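Local coordinates for translation initiation factor eIF2 assembly protein (Schizosaccharomyces pombe, PDB 4ZGP) that is an ATP-grasp protein that acts as an ATP-dependent chaperone, binding the gamma subunit of eIF2 so that it can assemble with the alpha and beta subunits, at residues A[193-198]-A[244-249]; A[204-209]-A[286-291]. All coordinates share one frame; numbering follows the deposited sequence. Where two conformers were deposited one is given.

Contact 1. Residues A[193-198]-A[244-249]. With ADP (adenosine-5'-diphosphate), chain C.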
loop_
_atom_site.group_PDB
_atom_site.type_symbol
_atom_site.label_atom_id
_atom_site.label_comp_id
_atom_site.label_asym_id
_atom_site.label_seq_id
_atom_site.Cartn_x
_atom_site.Cartn_y
_atom_site.Cartn_z
ATOM N N GLU A 193 -6.444 -10.372 -5.794
ATOM C CA GLU A 193 -5.927 -9.018 -5.667
ATOM C C GLU A 193 -5.168 -8.655 -6.940
ATOM O O GLU A 193 -4.507 -9.501 -7.551
ATOM C CB GLU A 193 -5.030 -8.867 -4.438
ATOM C CG GLU A 193 -5.184 -7.503 -3.784
ATOM C CD GLU A 193 -3.962 -7.045 -3.032
ATOM O OE1 GLU A 193 -3.234 -7.906 -2.488
ATOM O OE2 GLU A 193 -3.739 -5.819 -2.994
ATOM N N PHE A 194 -5.287 -7.396 -7.348
ATOM C CA PHE A 194 -4.667 -6.968 -8.607
ATOM C C PHE A 194 -3.906 -5.668 -8.419
ATOM O O PHE A 194 -4.234 -4.866 -7.549
ATOM C CB PHE A 194 -5.723 -6.775 -9.711
ATOM C CG PHE A 194 -6.515 -8.010 -10.007
ATOM C CD1 PHE A 194 -6.053 -8.934 -10.935
ATOM C CD2 PHE A 194 -7.700 -8.270 -9.319
ATOM C CE1 PHE A 194 -6.775 -10.111 -11.203
ATOM C CE2 PHE A 194 -8.442 -9.445 -9.595
ATOM C CZ PHE A 194 -7.978 -10.352 -10.535
ATOM N N ARG A 195 -2.918 -5.450 -9.278
ATOM C CA ARG A 195 -2.215 -4.180 -9.314
ATOM C C ARG A 195 -2.521 -3.518 -10.652
ATOM O O ARG A 195 -2.416 -4.160 -11.688
ATOM C CB ARG A 195 -0.720 -4.386 -9.132
ATOM C CG ARG A 195 0.081 -3.096 -9.285
ATOM C CD ARG A 195 1.395 -3.150 -8.520
ATOM N NE ARG A 195 1.197 -3.119 -7.073
ATOM C CZ ARG A 195 2.186 -3.094 -6.187
ATOM N NH1 ARG A 195 3.443 -3.128 -6.606
ATOM N NH2 ARG A 195 1.917 -3.036 -4.874
ATOM N N CYS A 196 -2.893 -2.237 -10.613
ATOM C CA CYS A 196 -3.566 -1.577 -11.731
ATOM C C CYS A 196 -2.849 -0.282 -12.053
ATOM O O CYS A 196 -2.630 0.576 -11.192
ATOM C CB CYS A 196 -5.036 -1.303 -11.405
ATOM S SG CYS A 196 -5.925 -2.749 -10.726
ATOM N N PHE A 197 -2.493 -0.139 -13.318
ATOM C CA PHE A 197 -1.585 0.901 -13.730
ATOM C C PHE A 197 -2.343 1.932 -14.546
ATOM O O PHE A 197 -3.086 1.597 -15.469
ATOM C CB PHE A 197 -0.430 0.289 -14.537
ATOM C CG PHE A 197 0.373 -0.712 -13.763
ATOM C CD1 PHE A 197 -0.000 -2.049 -13.729
ATOM C CD2 PHE A 197 1.512 -0.325 -13.089
ATOM C CE1 PHE A 197 0.759 -2.973 -13.017
ATOM C CE2 PHE A 197 2.267 -1.246 -12.376
ATOM C CZ PHE A 197 1.896 -2.564 -12.341
ATOM N N VAL A 198 -2.165 3.191 -14.169
ATOM C CA VAL A 198 -2.943 4.277 -14.701
ATOM C C VAL A 198 -2.013 5.327 -15.289
ATOM O O VAL A 198 -1.089 5.771 -14.628
ATOM C CB VAL A 198 -3.814 4.947 -13.606
ATOM C CG1 VAL A 198 -4.566 6.123 -14.189
ATOM C CG2 VAL A 198 -4.779 3.938 -12.988
ATOM N N VAL A 244 -0.485 4.049 -9.510
ATOM C CA VAL A 244 -0.707 2.607 -9.485
ATOM C C VAL A 244 -1.620 2.299 -8.312
ATOM O O VAL A 244 -1.321 2.738 -7.220
ATOM C CB VAL A 244 0.612 1.859 -9.325
ATOM C CG1 VAL A 244 0.383 0.351 -9.329
ATOM C CG2 VAL A 244 1.627 2.289 -10.452
ATOM N N PHE A 245 -2.714 1.577 -8.525
ATOM C CA PHE A 245 -3.581 1.274 -7.377
ATOM C C PHE A 245 -3.766 -0.224 -7.238
ATOM O O PHE A 245 -3.778 -0.941 -8.231
ATOM C CB PHE A 245 -4.933 2.038 -7.460
ATOM C CG PHE A 245 -5.867 1.634 -8.584
ATOM C CD1 PHE A 245 -5.750 2.182 -9.846
ATOM C CD2 PHE A 245 -6.951 0.808 -8.338
ATOM C CE1 PHE A 245 -6.660 1.849 -10.855
ATOM C CE2 PHE A 245 -7.864 0.471 -9.339
ATOM C CZ PHE A 245 -7.717 0.979 -10.595
ATOM N N ASP A 246 -3.825 -0.704 -5.987
ATOM C CA ASP A 246 -4.020 -2.130 -5.732
ATOM C C ASP A 246 -5.471 -2.341 -5.361
ATOM O O ASP A 246 -6.067 -1.506 -4.678
ATOM C CB ASP A 246 -3.105 -2.649 -4.609
ATOM C CG ASP A 246 -1.633 -2.644 -5.006
ATOM O OD1 ASP A 246 -1.335 -2.635 -6.219
ATOM O OD2 ASP A 246 -0.777 -2.637 -4.112
ATOM N N VAL A 247 -6.058 -3.430 -5.843
ATOM C CA VAL A 247 -7.468 -3.695 -5.581
ATOM C C VAL A 247 -7.683 -5.127 -5.141
ATOM O O VAL A 247 -6.976 -6.017 -5.569
ATOM C CB VAL A 247 -8.333 -3.442 -6.812
ATOM C CG1 VAL A 247 -8.328 -2.011 -7.117
ATOM C CG2 VAL A 247 -7.830 -4.250 -8.004
ATOM N N TYR A 248 -8.657 -5.312 -4.258
ATOM C CA TYR A 248 -9.068 -6.637 -3.835
ATOM C C TYR A 248 -10.507 -6.827 -4.304
ATOM O O TYR A 248 -11.381 -6.023 -3.992
ATOM C CB TYR A 248 -8.966 -6.788 -2.320
ATOM C CG TYR A 248 -9.473 -8.136 -1.843
ATOM C CD1 TYR A 248 -8.940 -9.312 -2.343
ATOM C CD2 TYR A 248 -10.467 -8.220 -0.870
ATOM C CE1 TYR A 248 -9.405 -10.563 -1.902
ATOM C CE2 TYR A 248 -10.928 -9.468 -0.409
ATOM C CZ TYR A 248 -10.396 -10.629 -0.934
ATOM O OH TYR A 248 -10.854 -11.865 -0.493
ATOM N N ILE A 249 -10.754 -7.874 -5.079
ATOM C CA ILE A 249 -12.087 -8.069 -5.637
ATOM C C ILE A 249 -12.658 -9.341 -5.060
ATOM O O ILE A 249 -12.076 -10.402 -5.182
ATOM C CB ILE A 249 -12.065 -8.117 -7.175
ATOM C CG1 ILE A 249 -11.543 -6.779 -7.709
ATOM C CG2 ILE A 249 -13.480 -8.373 -7.724
ATOM C CD1 ILE A 249 -11.419 -6.686 -9.234
HETATM P PB ADP C . 1.749 -2.626 -0.617
HETATM O O1B ADP C . 0.945 -1.766 -1.580
HETATM O O2B ADP C . 2.877 -1.883 0.076
HETATM O O3B ADP C . 2.067 -3.975 -1.228
HETATM P PA ADP C . -0.779 -3.304 0.626
HETATM O O1A ADP C . -1.265 -3.196 -0.798
HETATM O O2A ADP C . -1.429 -2.547 1.772
HETATM O O3A ADP C . 0.795 -2.937 0.663
HETATM O "O5'" ADP C . -0.818 -4.865 1.001
HETATM C "C5'" ADP C . 0.353 -5.682 1.027
HETATM C "C4'" ADP C . -0.169 -7.101 1.163
HETATM O "O4'" ADP C . -0.620 -7.312 2.503
HETATM C "C3'" ADP C . -1.377 -7.313 0.264
HETATM O "O3'" ADP C . -1.011 -8.002 -0.937
HETATM C "C2'" ADP C . -2.352 -8.123 1.092
HETATM O "O2'" ADP C . -2.298 -9.509 0.742
HETATM C "C1'" ADP C . -1.897 -7.960 2.528
HETATM N N9 ADP C . -2.874 -7.074 3.208
HETATM C C8 ADP C . -2.932 -5.731 3.075
HETATM N N7 ADP C . -3.942 -5.214 3.827
HETATM C C5 ADP C . -4.549 -6.244 4.459
HETATM C C6 ADP C . -5.677 -6.391 5.410
HETATM N N6 ADP C . -6.355 -5.289 5.823
HETATM N N1 ADP C . -5.994 -7.642 5.837
HETATM C C2 ADP C . -5.294 -8.719 5.417
HETATM N N3 ADP C . -4.257 -8.659 4.555
HETATM C C4 ADP C . -3.841 -7.467 4.050
#
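The carboxylate of D246 is gripped side-on by the guanidinium of R195: NE meets OD1 at 2.7 Å and NH2 meets OD2 at 2.8 Å. Both oxygens use their syn lone pairs, and the two planes lie within 3° of each other, so the salt bridge fixes the rotation of both groups. R195 reaches this position with CG anti to its backbone N (chi1 175°) and a bend at chi3, which lays its chain alongside D246 on the same sheet face. D246 OD2 also forms a salt bridge with R209 in the conformer given, and R195 NH1 is bonded to the carbonyl of D267. E193, on the same face, hands its OE1 to the ribose as acceptor from ADP O3' at 2.7 Å, while in the conformers given its OE2 faces R209 NH1 at a distance too short to be trusted in detail. Beneath these polar ends, V244 CG1 packs 3.5 Å from R195 CG and over a face of the F197 ring.

The backbones run antiparallel. The hydrogen-bonded pairs F194–V247 and C196–F245 each exchange two N-H...O bonds, F194 N reaching V247 O at 2.8 Å. The other face, with F194, C196, F245 and V247, is apolar. C196 CB sits over a face of the F245 ring, 3.6 Å from its centroid, with SG also above that face in a sulfur-aromatic contact; V198 CG2 meets the ring edge 3.5 Å from CE1. V247 CG2 touches C196 SG, and helix 221-233 covers this side. Two adjacent strands of the ATP-grasp sheet thus turn acids and an arginine to the nucleotide and an apolar layer to the helix. R195 and R209 probably balance the negative charge of E193 and D246 beside the diphosphate.

Contact 2. Residues A[204-209]-A[286-291]. With ADP (adenosine-5'-diphosphate), chain C.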
loop_
_atom_site.group_PDB
_atom_site.type_symbol
_atom_site.label_atom_id
_atom_site.label_comp_id
_atom_site.label_asym_id
_atom_site.label_seq_id
_atom_site.Cartn_x
_atom_site.Cartn_y
_atom_site.Cartn_z
ATOM N N ILE A 204 -4.171 1.439 -18.288
ATOM C CA ILE A 204 -3.398 0.897 -19.399
ATOM C C ILE A 204 -3.063 -0.581 -19.205
ATOM O O ILE A 204 -2.784 -1.292 -20.176
ATOM C CB ILE A 204 -2.110 1.682 -19.614
ATOM C CG1 ILE A 204 -1.236 1.668 -18.353
ATOM C CG2 ILE A 204 -2.437 3.115 -20.031
ATOM C CD1 ILE A 204 0.176 2.164 -18.552
ATOM N N ALA A 205 -3.100 -1.042 -17.957
ATOM C CA ALA A 205 -2.677 -2.407 -17.636
ATOM C C ALA A 205 -3.073 -2.789 -16.223
ATOM O O ALA A 205 -3.132 -1.929 -15.354
ATOM C CB ALA A 205 -1.171 -2.555 -17.776
ATOM N N PHE A 206 -3.302 -4.080 -15.999
ATOM C CA PHE A 206 -3.355 -4.598 -14.629
ATOM C C PHE A 206 -2.970 -6.059 -14.613
ATOM O O PHE A 206 -3.058 -6.755 -15.635
ATOM C CB PHE A 206 -4.740 -4.386 -13.973
ATOM C CG PHE A 206 -5.859 -5.260 -14.497
ATOM C CD1 PHE A 206 -6.121 -6.516 -13.943
ATOM C CD2 PHE A 206 -6.712 -4.789 -15.478
ATOM C CE1 PHE A 206 -7.168 -7.297 -14.392
ATOM C CE2 PHE A 206 -7.787 -5.573 -15.934
ATOM C CZ PHE A 206 -8.015 -6.822 -15.389
ATOM N N CYS A 207 -2.504 -6.513 -13.454
ATOM C CA CYS A 207 -2.071 -7.885 -13.323
ATOM C C CYS A 207 -2.450 -8.425 -11.981
ATOM O O CYS A 207 -2.691 -7.682 -11.040
ATOM C CB CYS A 207 -0.548 -8.015 -13.533
ATOM S SG CYS A 207 0.536 -7.128 -12.397
ATOM N N GLN A 208 -2.545 -9.741 -11.933
ATOM C CA GLN A 208 -2.631 -10.468 -10.684
ATOM C C GLN A 208 -1.511 -10.053 -9.735
ATOM O O GLN A 208 -0.349 -9.879 -10.144
ATOM C CB GLN A 208 -2.580 -11.976 -10.935
ATOM C CG GLN A 208 -2.808 -12.822 -9.694
ATOM C CD GLN A 208 -2.919 -14.300 -10.006
ATOM O OE1 GLN A 208 -2.916 -14.695 -11.172
ATOM N NE2 GLN A 208 -3.016 -15.121 -8.965
ATOM N N ARG A 209 -1.850 -9.914 -8.454
ATOM C CA ARG A 209 -0.896 -9.378 -7.495
ATOM C C ARG A 209 0.012 -10.434 -6.884
ATOM O O ARG A 209 1.174 -10.156 -6.588
ATOM C CB ARG A 209 -1.636 -8.626 -6.393
ATOM C CG ARG A 209 -1.544 -7.134 -6.547
ATOM C CD ARG A 209 -0.575 -6.529 -5.552
ATOM N NE ARG A 209 -1.288 -5.936 -4.432
ATOM C CZ ARG A 209 -0.711 -5.488 -3.325
ATOM N NH1 ARG A 209 -1.455 -4.955 -2.373
ATOM N NH2 ARG A 209 0.604 -5.568 -3.175
ATOM N N PRO A 286 -7.117 -2.332 -21.726
ATOM C CA PRO A 286 -5.872 -2.447 -20.969
ATOM C C PRO A 286 -5.199 -3.780 -21.244
ATOM O O PRO A 286 -5.900 -4.745 -21.575
ATOM C CB PRO A 286 -6.340 -2.382 -19.514
ATOM C CG PRO A 286 -7.698 -3.015 -19.555
ATOM C CD PRO A 286 -8.300 -2.526 -20.868
ATOM N N GLU A 287 -3.882 -3.842 -21.076
ATOM C CA GLU A 287 -3.196 -5.132 -21.068
ATOM C C GLU A 287 -3.499 -5.845 -19.773
ATOM O O GLU A 287 -3.451 -5.238 -18.717
ATOM C CB GLU A 287 -1.687 -4.977 -21.210
ATOM C CG GLU A 287 -1.219 -4.784 -22.638
ATOM C CD GLU A 287 0.274 -5.029 -22.799
ATOM O OE1 GLU A 287 0.822 -5.929 -22.123
ATOM O OE2 GLU A 287 0.903 -4.315 -23.601
ATOM N N ILE A 288 -3.779 -7.139 -19.841
ATOM C CA ILE A 288 -4.084 -7.892 -18.631
ATOM C C ILE A 288 -3.153 -9.081 -18.514
ATOM O O ILE A 288 -3.042 -9.873 -19.451
ATOM C CB ILE A 288 -5.528 -8.357 -18.634
ATOM C CG1 ILE A 288 -6.463 -7.151 -18.783
ATOM C CG2 ILE A 288 -5.826 -9.175 -17.377
ATOM C CD1 ILE A 288 -7.912 -7.541 -19.060
ATOM N N ARG A 289 -2.452 -9.202 -17.393
ATOM C CA ARG A 289 -1.609 -10.380 -17.202
ATOM C C ARG A 289 -1.948 -11.154 -15.953
ATOM O O ARG A 289 -2.142 -10.587 -14.889
ATOM C CB ARG A 289 -0.144 -9.993 -17.179
ATOM C CG ARG A 289 0.320 -9.521 -18.531
ATOM C CD ARG A 289 1.764 -9.147 -18.538
ATOM N NE ARG A 289 2.072 -8.516 -19.820
ATOM C CZ ARG A 289 3.230 -7.962 -20.126
ATOM N NH1 ARG A 289 4.229 -7.971 -19.260
ATOM N NH2 ARG A 289 3.388 -7.399 -21.324
ATOM N N LEU A 290 -2.014 -12.468 -16.102
ATOM C CA LEU A 290 -2.270 -13.355 -14.986
ATOM C C LEU A 290 -1.108 -14.322 -14.884
ATOM O O LEU A 290 -0.383 -14.513 -15.854
ATOM C CB LEU A 290 -3.575 -14.132 -15.192
ATOM C CG LEU A 290 -4.780 -13.284 -15.582
ATOM C CD1 LEU A 290 -5.958 -14.163 -15.985
ATOM C CD2 LEU A 290 -5.132 -12.356 -14.412
ATOM N N ILE A 291 -0.931 -14.925 -13.714
ATOM C CA ILE A 291 0.105 -15.942 -13.542
ATOM C C ILE A 291 -0.228 -17.157 -14.426
ATOM O O ILE A 291 -1.338 -17.668 -14.378
ATOM C CB ILE A 291 0.226 -16.362 -12.061
ATOM C CG1 ILE A 291 0.680 -15.171 -11.201
ATOM C CG2 ILE A 291 1.173 -17.553 -11.899
ATOM C CD1 ILE A 291 2.137 -14.780 -11.401
HETATM P PB ADP C . 1.749 -2.626 -0.617
HETATM O O1B ADP C . 0.945 -1.766 -1.580
HETATM O O2B ADP C . 2.877 -1.883 0.076
HETATM O O3B ADP C . 2.067 -3.975 -1.228
HETATM P PA ADP C . -0.779 -3.304 0.626
HETATM O O1A ADP C . -1.265 -3.196 -0.798
HETATM O O2A ADP C . -1.429 -2.547 1.772
HETATM O O3A ADP C . 0.795 -2.937 0.663
HETATM O "O5'" ADP C . -0.818 -4.865 1.001
HETATM C "C5'" ADP C . 0.353 -5.682 1.027
HETATM C "C4'" ADP C . -0.169 -7.101 1.163
HETATM O "O4'" ADP C . -0.620 -7.312 2.503
HETATM C "C3'" ADP C . -1.377 -7.313 0.264
HETATM O "O3'" ADP C . -1.011 -8.002 -0.937
HETATM C "C2'" ADP C . -2.352 -8.123 1.092
HETATM O "O2'" ADP C . -2.298 -9.509 0.742
HETATM C "C1'" ADP C . -1.897 -7.960 2.528
HETATM N N9 ADP C . -2.874 -7.074 3.208
HETATM C C8 ADP C . -2.932 -5.731 3.075
HETATM N N7 ADP C . -3.942 -5.214 3.827
HETATM C C5 ADP C . -4.549 -6.244 4.459
HETATM C C6 ADP C . -5.677 -6.391 5.410
HETATM N N6 ADP C . -6.355 -5.289 5.823
HETATM N N1 ADP C . -5.994 -7.642 5.837
HETATM C C2 ADP C . -5.294 -8.719 5.417
HETATM N N3 ADP C . -4.257 -8.659 4.555
HETATM C C4 ADP C . -3.841 -7.467 4.050
HETATM O O HOH W 1 -3.461 -17.026 -12.679
#
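Strand 287-289 is the short edge strand of the mixed five-stranded sheet, added in parallel to strand 202-208. Its backbone bonds alternate in the parallel manner: F206 N gives to E287 O at 3.0 Å, while R289 N gives to F206 O at 3.1 Å; E287 N–I204 O and Q208 N–R289 O extend the pattern at the two ends.

On the face toward helix 221-233, F206 and I288 lie side by side. CG1 of I288 comes to 3.5 Å from F206 CE2, and its CG2 stands over a ring face, 4.1 Å from the centroid. The ring reaches its neighbour because F206 CG sits between the backbone N and the carbonyl carbon (chi1 72°). Replacing F206 by an alanine would probably strip I288 of its main partner across the strands and open a gap beneath I228 of the helix.

Past the strand's end, Q208 OE1 accepts I291 N at 3.2 Å, the donor standing 36° out of the amide carbonyl plane, and a water bridges OE1 to I291 O. Q208 NE2 is held by D210 and N212. In the conformer given, R209 extends to the nucleotide, its NH2 giving to ADP O3B at 2.9 Å. Main-chain bonds and a hydrophobic pair thus secure the strand, and the Q208 amide the loop after it, while the R209 guanidinium is shared between the diphosphate and nearby acids.

How the contacts relate
Contacts 1 and 2 belong to one mixed sheet and are joined through strands 193-199 and 202-208, which follow each other in the chain and pair antiparallel. Contact 1 is wholly buried, between inner strands; contact 2 lies at the sheet's edge and is only partly buried. Contact 1 has a salt bridge between its strands; contact 2 joins its segments by backbone bonds, an apolar pair and one neutral side-chain amide, its E287–R289 pair staying within one segment. Helix 221-233 covers apolar side chains of both, and F206 touches C196 beneath it. Both contacts reach ADP, where R209, in the conformer given, ties them through a salt bridge from NH1 to D246.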